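Local coordinates for large adhesion protein (Lap) involved in biofilm formation (PDB 6XI3) that forms the extending region of a bacterial RTX adhesin, a chain of calcium-linked Ig-like beta-sandwich domains that probably projects the adhesive end away from the cell in biofilm formation, at residues A[147-158]-A[170-180]; A[190-199]-A[210-220]. One frame throughout, in Å; residues are numbered along the deposited sequence.

Interaction 1 of 2, residues A[147-158]-A[170-180]; sequences TTDVAPNGQVAI and ATATVGADGSY. With CA (calcium ion), chain E.
Q155 lays its side chain along the neighbouring strand and grips two threonines with one amide. From CB, whose nearest neighbour across the strands is T171 OG1, the chain runs to CG, anti to the carbonyl carbon (chi1 -67°), and bends again at chi2 (-64°), which folds the amide back over the sheet. CD then sits between the two hydroxyls. Its OE1 accepts from T171 OG1 at 2.8 Å, the donor lying in the carbonyl plane, and its NE2 donates to T173 OG1 at 2.8 Å, close to the amide plane. Both ends of the amide are thus engaged, which holds it across the two threonines on the exposed face carrying Q155, A157, T171 and T173. The backbones beneath form a beta hairpin at the edge of an Ig-like sandwich, where strands 155-158 and 170-173 run antiparallel; V156 N reaches A172 O at 2.8 Å. Beyond the strands, V174 pairs with the type II turn 151-154 through N153 N to V174 O and V174 N to G154 O. On the buried face, V156 CG2 touches V174 CG2 (3.7 Å) and sits over one face of the Y180 ring, a CH-pi contact 4.0 Å from the centroid. Y180 OH itself hydrogen-bonds T128 O on strand 126-135. T147 OG1 donates to G178 O at 2.6 Å, in the carbonyl plane and on a lone pair; chi1 of 65° swings the hydroxyl toward that carbonyl. G178 ends a type I turn that begins at G175, and D177 OD1 takes S179 N, just past it, in an Asx turn. At the domain end, D149 OD2 binds a calcium ion at 2.1 Å, a site completed by water and by D95, D121, T123 and N205, while D149 OD1 makes a salt bridge with R204.

Interaction 2 of 2, residues A[190-199]-A[210-220]; sequences LVDGDLTVEA and SDSANGTFDAT. With CA (calcium ion), chain D; EDO (1,2-ethanediol), chain L.
The F217 ring has D192 OD1 over one face, 3.6 Å above the plane and displaced toward the rim, with A219 N farther out on that same side. At its edge, in plane, lie two backbone oxygens, V191 O near CD2 and L190 O near CE2, so ring hydrogens face carbonyls. L195 CG packs against F217 CB at 3.7 Å. The carboxylate of D192 has a partner at each oxygen: its OD1 takes A219 N (2.9 Å) from 40° above the carboxylate plane and a water that also contacts T220 OG1, whereas OD2 receives T220 N (2.8 Å) on its syn lone pair and binds calcium at 2.4 Å. With chi1 at -71°, CG stands beside its own backbone N and the carboxylate reaches the backbone of A219 and T220 in the loop after strand 210-217. D218 OD1 and T220 O bind the same ion, and a water, D246 and N302 complete its coordination; the cation probably offsets the crowding of these oxygens. From this end a regular antiparallel hairpin runs away through hydrogen-bonded pairs G193–F217, L195–G215, V197–A213 and A199–D211, with L195 N meeting G215 O at 2.7 Å. On the face of D194, T196, N214 and S212, E198 bends at chi2 (79°) to set its carboxylate beside S210 and S212, and OE2 takes a water at 2.9 Å. Strand 208-217 is outermost in its four-stranded sheet, and strand 193-202 separates it from strand 155-161; A199, D211 and F217 turn toward strand 126-135 of the opposing sheet.

How the interactions relate
Interactions 1 and 2 belong to the same Ig-like domain, their centres 21 Å apart, and meet where strand 155-161 neighbours strand 193-202. The hairpins are joined by packing: A199 CB lies 3.6 Å from Y180 OH and 3.8 Å from V156 CG1, while I158 CG2 is 3.8 Å from E198 O. Each contact also carries part of a calcium site, at opposite ends of the domain. Interaction 1 gives D149 to the ion shared with the preceding domain, and 190-199 with 210-220 give D192, D218 and T220 to the ion at the next junction, consistent with calcium stiffening the string of domains.

Interaction 1 of 2, residues A[147-158]-A[170-180]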
loop_
_atom_site.group_PDB
_atom_site.type_symbol
_atom_site.label_atom_id
_atom_site.label_comp_id
_atom_site.label_asym_id
_atom_site.label_seq_id
_atom_site.Cartn_x
_atom_site.Cartn_y
_atom_site.Cartn_z
ATOM N N THR A 147 -19.971 -10.438 -23.233
ATOM C CA THR A 147 -21.190 -9.620 -23.118
ATOM C C THR A 147 -22.359 -10.427 -23.651
ATOM O O THR A 147 -22.125 -11.350 -24.418
ATOM C CB THR A 147 -21.037 -8.285 -23.869
ATOM O OG1 THR A 147 -20.905 -8.550 -25.263
ATOM C CG2 THR A 147 -19.851 -7.494 -23.363
ATOM N N THR A 148 -23.561 -9.987 -23.310
ATOM C CA THR A 148 -24.836 -10.493 -23.854
ATOM C C THR A 148 -25.668 -9.271 -24.245
ATOM O O THR A 148 -25.765 -8.344 -23.437
ATOM C CB THR A 148 -25.551 -11.364 -22.804
ATOM O OG1 THR A 148 -24.650 -12.401 -22.435
ATOM C CG2 THR A 148 -26.830 -11.981 -23.315
ATOM N N ASP A 149 -26.257 -9.285 -25.443
ATOM C CA ASP A 149 -27.087 -8.178 -25.973
ATOM C C ASP A 149 -26.315 -6.852 -26.058
ATOM O O ASP A 149 -26.938 -5.801 -25.971
ATOM C CB ASP A 149 -28.349 -7.950 -25.141
ATOM C CG ASP A 149 -29.432 -7.286 -25.995
ATOM O OD1 ASP A 149 -29.309 -7.424 -27.214
ATOM O OD2 ASP A 149 -30.320 -6.601 -25.435
ATOM N N VAL A 150 -25.008 -6.892 -26.254
ATOM C CA VAL A 150 -24.195 -5.692 -26.599
ATOM C C VAL A 150 -23.728 -5.844 -28.045
ATOM O O VAL A 150 -23.187 -6.906 -28.363
ATOM C CB VAL A 150 -22.990 -5.547 -25.651
ATOM C CG1 VAL A 150 -22.119 -4.348 -26.040
ATOM C CG2 VAL A 150 -23.452 -5.463 -24.214
ATOM N N ALA A 151 -23.945 -4.822 -28.878
ATOM C CA ALA A 151 -23.712 -4.889 -30.340
ATOM C C ALA A 151 -22.227 -5.058 -30.608
ATOM O O ALA A 151 -21.416 -4.347 -30.025
ATOM C CB ALA A 151 -24.231 -3.645 -31.044
ATOM N N PRO A 152 -21.819 -5.951 -31.527
ATOM C CA PRO A 152 -20.439 -5.947 -32.015
ATOM C C PRO A 152 -20.015 -4.536 -32.454
ATOM O O PRO A 152 -20.885 -3.756 -32.848
ATOM C CB PRO A 152 -20.479 -6.954 -33.170
ATOM C CG PRO A 152 -21.570 -7.901 -32.765
ATOM C CD PRO A 152 -22.628 -7.026 -32.121
ATOM N N ASN A 153 -18.725 -4.217 -32.270
ATOM C CA ASN A 153 -18.101 -2.874 -32.456
ATOM C C ASN A 153 -18.547 -1.894 -31.368
ATOM O O ASN A 153 -18.036 -0.776 -31.381
ATOM C CB ASN A 153 -18.353 -2.292 -33.851
ATOM C CG ASN A 153 -17.555 -3.068 -34.864
ATOM O OD1 ASN A 153 -16.329 -3.107 -34.774
ATOM N ND2 ASN A 153 -18.240 -3.778 -35.741
ATOM N N GLY A 154 -19.427 -2.300 -30.446
ATOM C CA GLY A 154 -19.648 -1.578 -29.185
ATOM C C GLY A 154 -18.340 -1.446 -28.408
ATOM O O GLY A 154 -17.411 -2.246 -28.649
ATOM N N GLN A 155 -18.260 -0.445 -27.539
ATOM C CA GLN A 155 -17.046 -0.142 -26.741
ATOM C C GLN A 155 -17.317 -0.522 -25.290
ATOM O O GLN A 155 -18.418 -0.212 -24.789
ATOM C CB GLN A 155 -16.669 1.342 -26.847
ATOM C CG GLN A 155 -16.204 1.736 -28.248
ATOM C CD GLN A 155 -14.926 1.016 -28.602
ATOM O OE1 GLN A 155 -13.925 1.141 -27.904
ATOM N NE2 GLN A 155 -14.965 0.201 -29.648
ATOM N N VAL A 156 -16.326 -1.131 -24.649
ATOM C CA VAL A 156 -16.344 -1.410 -23.188
ATOM C C VAL A 156 -15.401 -0.412 -22.533
ATOM O O VAL A 156 -14.216 -0.389 -22.930
ATOM C CB VAL A 156 -15.930 -2.852 -22.880
ATOM C CG1 VAL A 156 -15.877 -3.100 -21.380
ATOM C CG2 VAL A 156 -16.845 -3.829 -23.562
ATOM N N ALA A 157 -15.950 0.422 -21.639
ATOM C CA ALA A 157 -15.194 1.391 -20.842
ATOM C C ALA A 157 -14.595 0.624 -19.665
ATOM O O ALA A 157 -15.386 -0.001 -18.901
ATOM C CB ALA A 157 -16.082 2.549 -20.410
ATOM N N ILE A 158 -13.268 0.661 -19.549
ATOM C CA ILE A 158 -12.498 -0.040 -18.480
ATOM C C ILE A 158 -11.760 0.971 -17.618
ATOM O O ILE A 158 -11.067 1.901 -18.161
ATOM C CB ILE A 158 -11.557 -1.107 -19.047
ATOM C CG1 ILE A 158 -12.371 -2.214 -19.720
ATOM C CG2 ILE A 158 -10.669 -1.667 -17.939
ATOM C CD1 ILE A 158 -11.614 -3.003 -20.741
ATOM N N ALA A 170 -9.104 2.550 -19.995
ATOM C CA ALA A 170 -8.837 1.780 -21.226
ATOM C C ALA A 170 -10.169 1.497 -21.906
ATOM O O ALA A 170 -11.210 1.744 -21.292
ATOM C CB ALA A 170 -8.069 0.512 -20.945
ATOM N N THR A 171 -10.100 1.050 -23.149
ATOM C CA THR A 171 -11.304 0.768 -23.955
ATOM C C THR A 171 -11.042 -0.493 -24.772
ATOM O O THR A 171 -9.899 -0.754 -25.137
ATOM C CB THR A 171 -11.703 2.019 -24.749
ATOM O OG1 THR A 171 -12.964 1.691 -25.326
ATOM C CG2 THR A 171 -10.701 2.389 -25.819
ATOM N N ALA A 172 -12.075 -1.301 -24.963
ATOM C CA ALA A 172 -11.996 -2.517 -25.785
ATOM C C ALA A 172 -13.238 -2.588 -26.666
ATOM O O ALA A 172 -14.317 -2.162 -26.229
ATOM C CB ALA A 172 -11.881 -3.748 -24.922
ATOM N N THR A 173 -13.079 -3.232 -27.804
ATOM C CA THR A 173 -14.141 -3.391 -28.827
ATOM C C THR A 173 -14.785 -4.769 -28.668
ATOM O O THR A 173 -14.064 -5.775 -28.604
ATOM C CB THR A 173 -13.537 -3.179 -30.220
ATOM O OG1 THR A 173 -13.117 -1.817 -30.210
ATOM C CG2 THR A 173 -14.524 -3.427 -31.340
ATOM N N VAL A 174 -16.103 -4.789 -28.583
ATOM C CA VAL A 174 -16.905 -6.033 -28.532
ATOM C C VAL A 174 -16.852 -6.701 -29.914
ATOM O O VAL A 174 -17.174 -6.016 -30.906
ATOM C CB VAL A 174 -18.331 -5.695 -28.082
ATOM C CG1 VAL A 174 -19.249 -6.904 -28.149
ATOM C CG2 VAL A 174 -18.318 -5.096 -26.686
ATOM N N GLY A 175 -16.462 -7.979 -29.956
ATOM C CA GLY A 175 -16.398 -8.821 -31.163
ATOM C C GLY A 175 -17.766 -9.375 -31.558
ATOM O O GLY A 175 -18.778 -9.106 -30.859
ATOM N N ALA A 176 -17.794 -10.159 -32.637
ATOM C CA ALA A 176 -19.019 -10.767 -33.206
ATOM C C ALA A 176 -19.644 -11.704 -32.168
ATOM O O ALA A 176 -20.871 -11.669 -32.011
ATOM C CB ALA A 176 -18.699 -11.476 -34.509
ATOM N N ASP A 177 -18.834 -12.455 -31.421
ATOM C CA ASP A 177 -19.337 -13.401 -30.379
ATOM C C ASP A 177 -19.598 -12.676 -29.047
ATOM O O ASP A 177 -19.931 -13.354 -28.051
ATOM C CB ASP A 177 -18.364 -14.564 -30.182
ATOM C CG ASP A 177 -17.029 -14.173 -29.556
ATOM O OD1 ASP A 177 -16.849 -12.978 -29.239
ATOM O OD2 ASP A 177 -16.163 -15.059 -29.419
ATOM N N GLY A 178 -19.422 -11.351 -29.002
ATOM C CA GLY A 178 -19.689 -10.524 -27.814
ATOM C C GLY A 178 -18.522 -10.492 -26.829
ATOM O O GLY A 178 -18.693 -9.876 -25.760
ATOM N N SER A 179 -17.392 -11.140 -27.145
ATOM C CA SER A 179 -16.181 -11.161 -26.290
ATOM C C SER A 179 -15.320 -9.915 -26.546
ATOM O O SER A 179 -15.476 -9.244 -27.581
ATOM C CB SER A 179 -15.385 -12.431 -26.451
ATOM O OG SER A 179 -14.726 -12.464 -27.695
ATOM N N TYR A 180 -14.494 -9.558 -25.570
ATOM C CA TYR A 180 -13.541 -8.429 -25.664
ATOM C C TYR A 180 -12.336 -8.816 -24.811
ATOM O O TYR A 180 -12.471 -9.720 -23.931
ATOM C CB TYR A 180 -14.185 -7.115 -25.220
ATOM C CG TYR A 180 -14.503 -7.081 -23.745
ATOM C CD1 TYR A 180 -13.563 -6.647 -22.813
ATOM C CD2 TYR A 180 -15.746 -7.494 -23.280
ATOM C CE1 TYR A 180 -13.851 -6.631 -21.457
ATOM C CE2 TYR A 180 -16.049 -7.475 -21.924
ATOM C CZ TYR A 180 -15.089 -7.076 -21.014
ATOM O OH TYR A 180 -15.415 -7.032 -19.693
HETATM CA CA CA E . -32.239 -6.820 -24.495
HETATM O O HOH W 1 -19.370 -13.038 -25.019
HETATM O O HOH W 2 -31.548 -5.880 -22.413
#

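Interaction 2 of 2, residues A[190-199]-A[210-220]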
loop_
_atom_site.group_PDB
_atom_site.type_symbol
_atom_site.label_atom_id
_atom_site.label_comp_id
_atom_site.label_asym_id
_atom_site.label_seq_id
_atom_site.Cartn_x
_atom_site.Cartn_y
_atom_site.Cartn_z
ATOM N N LEU A 190 0.171 2.913 -11.539
ATOM C CA LEU A 190 -0.558 2.517 -10.308
ATOM C C LEU A 190 0.449 2.120 -9.227
ATOM O O LEU A 190 1.576 1.800 -9.537
ATOM C CB LEU A 190 -1.560 1.403 -10.611
ATOM C CG LEU A 190 -2.594 1.724 -11.704
ATOM C CD1 LEU A 190 -3.515 0.535 -11.921
ATOM C CD2 LEU A 190 -3.428 2.958 -11.388
ATOM N N VAL A 191 0.017 2.159 -7.982
ATOM C CA VAL A 191 0.818 1.689 -6.816
ATOM C C VAL A 191 0.334 0.299 -6.396
ATOM O O VAL A 191 -0.782 -0.088 -6.794
ATOM C CB VAL A 191 0.767 2.724 -5.676
ATOM C CG1 VAL A 191 1.235 4.094 -6.203
ATOM C CG2 VAL A 191 -0.609 2.822 -5.018
ATOM N N ASP A 192 1.185 -0.400 -5.640
ATOM C CA ASP A 192 0.973 -1.782 -5.172
ATOM C C ASP A 192 -0.243 -1.836 -4.236
ATOM O O ASP A 192 -0.629 -0.815 -3.635
ATOM C CB ASP A 192 2.257 -2.345 -4.566
ATOM C CG ASP A 192 3.323 -2.618 -5.602
ATOM O OD1 ASP A 192 3.000 -2.542 -6.820
ATOM O OD2 ASP A 192 4.481 -2.884 -5.206
ATOM N N GLY A 193 -0.792 -3.028 -4.109
ATOM C CA GLY A 193 -1.933 -3.367 -3.257
ATOM C C GLY A 193 -3.076 -3.858 -4.114
ATOM O O GLY A 193 -2.822 -4.284 -5.239
ATOM N N ASP A 194 -4.293 -3.801 -3.595
ATOM C CA ASP A 194 -5.478 -4.326 -4.303
ATOM C C ASP A 194 -5.714 -3.452 -5.543
ATOM O O ASP A 194 -5.577 -2.247 -5.451
ATOM C CB ASP A 194 -6.688 -4.403 -3.374
ATOM C CG ASP A 194 -7.821 -5.222 -3.994
ATOM O OD1 ASP A 194 -7.559 -6.353 -4.435
ATOM O OD2 ASP A 194 -8.954 -4.721 -4.056
ATOM N N LEU A 195 -6.010 -4.056 -6.681
ATOM C CA LEU A 195 -6.358 -3.338 -7.931
ATOM C C LEU A 195 -7.809 -3.688 -8.195
ATOM O O LEU A 195 -8.145 -4.906 -8.134
ATOM C CB LEU A 195 -5.560 -3.879 -9.120
ATOM C CG LEU A 195 -4.179 -3.327 -9.394
ATOM C CD1 LEU A 195 -3.760 -3.762 -10.800
ATOM C CD2 LEU A 195 -4.141 -1.811 -9.250
ATOM N N THR A 196 -8.637 -2.705 -8.473
ATOM C CA THR A 196 -10.047 -2.969 -8.823
ATOM C C THR A 196 -10.200 -2.719 -10.320
ATOM O O THR A 196 -9.852 -1.606 -10.765
ATOM C CB THR A 196 -10.982 -2.082 -8.003
ATOM O OG1 THR A 196 -10.884 -2.553 -6.670
ATOM C CG2 THR A 196 -12.417 -2.167 -8.465
ATOM N N VAL A 197 -10.716 -3.696 -11.064
ATOM C CA VAL A 197 -10.969 -3.523 -12.516
ATOM C C VAL A 197 -12.485 -3.409 -12.710
ATOM O O VAL A 197 -13.196 -4.355 -12.337
ATOM C CB VAL A 197 -10.334 -4.636 -13.364
ATOM C CG1 VAL A 197 -10.658 -4.474 -14.844
ATOM C CG2 VAL A 197 -8.829 -4.662 -13.194
ATOM N N GLU A 198 -12.946 -2.285 -13.259
ATOM C CA GLU A 198 -14.372 -2.070 -13.581
ATOM C C GLU A 198 -14.545 -1.981 -15.104
ATOM O O GLU A 198 -13.727 -1.297 -15.769
ATOM C CB GLU A 198 -14.856 -0.820 -12.854
ATOM C CG GLU A 198 -16.275 -0.428 -13.205
ATOM C CD GLU A 198 -17.340 -1.239 -12.488
ATOM O OE1 GLU A 198 -17.115 -1.584 -11.303
ATOM O OE2 GLU A 198 -18.388 -1.530 -13.113
ATOM N N ALA A 199 -15.572 -2.659 -15.631
ATOM C CA ALA A 199 -15.904 -2.674 -17.073
ATOM C C ALA A 199 -17.393 -2.393 -17.222
ATOM O O ALA A 199 -18.166 -2.863 -16.375
ATOM C CB ALA A 199 -15.508 -3.977 -17.722
ATOM N N SER A 210 -22.430 -3.943 -16.503
ATOM C CA SER A 210 -21.139 -3.720 -15.816
ATOM C C SER A 210 -20.732 -4.944 -14.991
ATOM O O SER A 210 -21.601 -5.784 -14.602
ATOM C CB SER A 210 -21.210 -2.490 -14.965
ATOM O OG SER A 210 -22.019 -2.735 -13.845
ATOM N N ASP A 211 -19.431 -5.028 -14.734
ATOM C CA ASP A 211 -18.864 -6.092 -13.879
ATOM C C ASP A 211 -17.563 -5.524 -13.319
ATOM O O ASP A 211 -17.066 -4.520 -13.870
ATOM C CB ASP A 211 -18.659 -7.394 -14.647
ATOM C CG ASP A 211 -18.274 -8.569 -13.755
ATOM O OD1 ASP A 211 -18.689 -8.577 -12.586
ATOM O OD2 ASP A 211 -17.537 -9.438 -14.223
ATOM N N SER A 212 -17.053 -6.120 -12.248
ATOM C CA SER A 212 -15.719 -5.745 -11.735
ATOM C C SER A 212 -14.963 -6.999 -11.350
ATOM O O SER A 212 -15.544 -8.069 -11.331
ATOM C CB SER A 212 -15.815 -4.731 -10.609
ATOM O OG SER A 212 -16.497 -5.283 -9.499
ATOM N N ALA A 213 -13.656 -6.860 -11.208
ATOM C CA ALA A 213 -12.762 -7.922 -10.734
ATOM C C ALA A 213 -11.687 -7.260 -9.873
ATOM O O ALA A 213 -11.589 -6.014 -9.861
ATOM C CB ALA A 213 -12.188 -8.668 -11.902
ATOM N N ASN A 214 -10.919 -8.057 -9.163
ATOM C CA ASN A 214 -9.903 -7.501 -8.251
ATOM C C ASN A 214 -8.697 -8.419 -8.309
ATOM O O ASN A 214 -8.857 -9.620 -8.607
ATOM C CB ASN A 214 -10.445 -7.312 -6.835
ATOM C CG ASN A 214 -11.037 -8.588 -6.272
ATOM O OD1 ASN A 214 -10.327 -9.562 -6.019
ATOM N ND2 ASN A 214 -12.350 -8.608 -6.085
ATOM N N GLY A 215 -7.535 -7.862 -8.015
ATOM C CA GLY A 215 -6.313 -8.662 -7.913
ATOM C C GLY A 215 -5.263 -7.875 -7.186
ATOM O O GLY A 215 -5.448 -6.657 -6.987
ATOM N N THR A 216 -4.141 -8.511 -6.929
ATOM C CA THR A 216 -3.027 -7.875 -6.203
ATOM C C THR A 216 -1.950 -7.425 -7.185
ATOM O O THR A 216 -1.521 -8.216 -8.035
ATOM C CB THR A 216 -2.403 -8.843 -5.207
ATOM O OG1 THR A 216 -3.530 -9.330 -4.477
ATOM C CG2 THR A 216 -1.363 -8.184 -4.323
ATOM N N PHE A 217 -1.448 -6.224 -6.954
ATOM C CA PHE A 217 -0.313 -5.625 -7.686
ATOM C C PHE A 217 0.838 -5.524 -6.689
ATOM O O PHE A 217 0.680 -4.950 -5.581
ATOM C CB PHE A 217 -0.756 -4.291 -8.267
ATOM C CG PHE A 217 0.181 -3.667 -9.267
ATOM C CD1 PHE A 217 0.887 -4.446 -10.170
ATOM C CD2 PHE A 217 0.358 -2.290 -9.290
ATOM C CE1 PHE A 217 1.750 -3.849 -11.076
ATOM C CE2 PHE A 217 1.200 -1.692 -10.221
ATOM C CZ PHE A 217 1.891 -2.480 -11.119
ATOM N N ASP A 218 1.969 -6.097 -7.063
ATOM C CA ASP A 218 3.195 -6.074 -6.243
ATOM C C ASP A 218 4.355 -5.962 -7.215
ATOM O O ASP A 218 5.093 -6.947 -7.362
ATOM C CB ASP A 218 3.276 -7.278 -5.305
ATOM C CG ASP A 218 4.405 -7.127 -4.276
ATOM O OD1 ASP A 218 5.154 -6.130 -4.352
ATOM O OD2 ASP A 218 4.534 -8.007 -3.421
ATOM N N ALA A 219 4.518 -4.790 -7.824
ATOM C CA ALA A 219 5.610 -4.485 -8.781
ATOM C C ALA A 219 6.830 -3.877 -8.055
ATOM O O ALA A 219 7.955 -3.934 -8.610
ATOM C CB ALA A 219 5.091 -3.598 -9.872
ATOM N N THR A 220 6.648 -3.323 -6.859
ATOM C CA THR A 220 7.727 -2.590 -6.130
ATOM C C THR A 220 7.991 -3.315 -4.807
ATOM O O THR A 220 7.036 -3.567 -4.031
ATOM C CB THR A 220 7.395 -1.097 -6.006
ATOM O OG1 THR A 220 6.982 -0.600 -7.285
ATOM C CG2 THR A 220 8.561 -0.250 -5.533
HETATM CA CA CA D . 5.066 -4.031 -3.200
HETATM C C1 EDO L . 4.919 3.744 -9.286
HETATM O O1 EDO L . 3.540 4.095 -9.247
HETATM C C2 EDO L . 5.336 2.807 -10.374
HETATM O O2 EDO L . 6.057 3.355 -11.446
HETATM O O HOH W 3 4.526 -0.553 -7.808
HETATM O O HOH W 4 -19.858 -3.342 -11.321
HETATM O O HOH W 5 6.190 -5.003 -1.355
#